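Local coordinates for molybdopterin-guanine dinucleotide biosynthesis protein A (MobA) (Archaeoglobus fulgidus, PDB 3NGW) that probably transfers a guanine nucleotide from GTP to molybdopterin in molybdenum cofactor biosynthesis, at residues G25-E30 with S56-E61. Numbering follows the deposited sequence.
Sequences GKKLIE and SRYEAE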
# COMPACT_ATOMS: atom_id res chain seq x y z
N GLY A 25 -5.31 10.41 -18.26
CA GLY A 25 -6.59 11.07 -18.15
C GLY A 25 -7.47 10.70 -16.97
O GLY A 25 -8.64 11.10 -16.91
N LYS A 26 -6.92 9.95 -16.02
CA LYS A 26 -7.68 9.54 -14.85
C LYS A 26 -6.84 9.75 -13.59
O LYS A 26 -5.65 9.47 -13.58
CB LYS A 26 -8.06 8.06 -14.98
CG LYS A 26 -8.96 7.53 -13.87
CD LYS A 26 -8.90 6.01 -13.82
CE LYS A 26 -9.31 5.39 -15.15
NZ LYS A 26 -9.03 3.93 -15.19
N LYS A 27 -7.47 10.26 -12.54
CA LYS A 27 -6.77 10.51 -11.28
C LYS A 27 -6.25 9.21 -10.67
O LYS A 27 -6.82 8.14 -10.88
CB LYS A 27 -7.70 11.20 -10.29
CG LYS A 27 -8.14 12.58 -10.72
CD LYS A 27 -8.96 13.25 -9.61
CE LYS A 27 -9.38 14.65 -10.01
NZ LYS A 27 -10.13 15.35 -8.92
N LEU A 28 -5.17 9.29 -9.90
CA LEU A 28 -4.64 8.08 -9.28
C LEU A 28 -5.61 7.45 -8.31
O LEU A 28 -5.69 6.23 -8.23
CB LEU A 28 -3.32 8.37 -8.57
CG LEU A 28 -2.09 8.29 -9.46
CD1 LEU A 28 -0.86 8.55 -8.60
CD2 LEU A 28 -2.00 6.94 -10.14
N ILE A 29 -6.36 8.26 -7.58
CA ILE A 29 -7.32 7.69 -6.64
C ILE A 29 -8.38 6.86 -7.37
O ILE A 29 -8.82 5.84 -6.86
CB ILE A 29 -8.01 8.77 -5.79
CG1 ILE A 29 -8.96 8.11 -4.80
CG2 ILE A 29 -8.74 9.76 -6.69
CD1 ILE A 29 -8.26 7.16 -3.80
N GLU A 30 -8.76 7.29 -8.57
CA GLU A 30 -9.77 6.54 -9.33
C GLU A 30 -9.15 5.26 -9.88
O GLU A 30 -9.85 4.27 -10.10
CB GLU A 30 -10.35 7.42 -10.44
CG GLU A 30 -10.77 8.77 -9.89
CD GLU A 30 -11.55 9.63 -10.87
OE1 GLU A 30 -11.31 9.53 -12.10
OE2 GLU A 30 -12.38 10.44 -10.39
N SER A 56 -16.67 12.14 0.34
CA SER A 56 -17.75 12.94 -0.23
C SER A 56 -17.62 12.89 -1.75
O SER A 56 -18.49 13.36 -2.47
CB SER A 56 -17.69 14.38 0.28
OG SER A 56 -16.46 15.01 -0.04
N ARG A 57 -16.53 12.30 -2.24
CA ARG A 57 -16.33 12.18 -3.68
C ARG A 57 -16.63 10.78 -4.18
O ARG A 57 -17.20 10.61 -5.26
CB ARG A 57 -14.88 12.55 -4.05
CG ARG A 57 -14.65 14.03 -4.31
CD ARG A 57 -13.17 14.40 -4.28
NE ARG A 57 -12.39 13.74 -5.32
CZ ARG A 57 -11.07 13.81 -5.42
NH1 ARG A 57 -10.36 14.50 -4.54
NH2 ARG A 57 -10.44 13.17 -6.41
N TYR A 58 -16.26 9.78 -3.39
CA TYR A 58 -16.44 8.39 -3.79
C TYR A 58 -17.08 7.56 -2.68
O TYR A 58 -16.81 7.77 -1.50
CB TYR A 58 -15.09 7.79 -4.14
CG TYR A 58 -14.26 8.66 -5.06
CD1 TYR A 58 -14.61 8.81 -6.39
CD2 TYR A 58 -13.13 9.32 -4.60
CE1 TYR A 58 -13.86 9.61 -7.24
CE2 TYR A 58 -12.36 10.12 -5.45
CZ TYR A 58 -12.73 10.26 -6.76
OH TYR A 58 -12.00 11.05 -7.62
N GLU A 59 -17.90 6.60 -3.09
CA GLU A 59 -18.56 5.69 -2.17
C GLU A 59 -17.61 4.52 -1.93
O GLU A 59 -17.61 3.55 -2.69
CB GLU A 59 -19.84 5.17 -2.80
CG GLU A 59 -20.80 4.51 -1.85
CD GLU A 59 -21.81 5.49 -1.29
OE1 GLU A 59 -21.40 6.39 -0.52
OE2 GLU A 59 -23.02 5.38 -1.64
N ALA A 60 -16.77 4.63 -0.90
CA ALA A 60 -15.81 3.59 -0.55
C ALA A 60 -15.52 3.73 0.93
O ALA A 60 -15.92 4.71 1.54
CB ALA A 60 -14.52 3.74 -1.37
N GLU A 61 -14.83 2.76 1.51
CA GLU A 61 -14.50 2.79 2.92
C GLU A 61 -13.18 3.53 3.17
O GLU A 61 -12.10 3.01 2.88
CB GLU A 61 -14.43 1.35 3.44
CG GLU A 61 -14.09 1.18 4.92
CD GLU A 61 -15.30 0.92 5.80
OE1 GLU A 61 -16.22 1.76 5.81
OE2 GLU A 61 -15.33 -0.13 6.48
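Tyr58 reaches across from the loop 56-61 to the start of helix 28-36, where its hydroxyl meets the carboxylate of Glu30. In this MobA-like NTP transferase domain, an alpha/beta fold of the GT-A clan, the contact joins the first turn of that helix to the connection between helix 48-55 and edge strand 62-63. It lies at the surface, away from Asp184, a calcium-binding residue.

Tyr58 OH donates to Glu30 OE2 over 2.9 Å. The hydroxyl meets this oxygen on its anti side, slightly out of the carboxylate plane, and the carboxylate and ring planes stand 80° apart. OE2 sits at the ring edge. The same hydroxyl accepts a bond from its neighbour, Arg57 NH2 to Tyr58 OH at 2.9 Å, so donor and acceptor roles are both used. Arg57 gets there by a bend at chi3 (63°), which folds its guanidinium back beside the tyrosine hydroxyl. Arg57 CB also rests over one ring face, offset toward the rim.

Ile29 gives the ring an apolar partner: CG2 lies 3.8 Å from Tyr58 CE2, and CG1 is close to the same carbon. Ile29 CG1 is anti to the backbone N (chi1 -178°), and both of its branches reach the ring. A phenylalanine in place of Tyr58 would probably leave Glu30 OE2 without its donor and Arg57 NH2 without this acceptor.

The extended Lys27 chain crosses Arg57 at about a right angle. Its ammonium lies over one guanidinium face. Glu20 forms salt bridges to both residues, one carboxylate oxygen taking Lys27 NZ and the other Arg57 NH1, and so holds the two cations together. Lys27 NZ stands 3.3 Å from Arg57 NH2, two donors with no hydrogen bond between them.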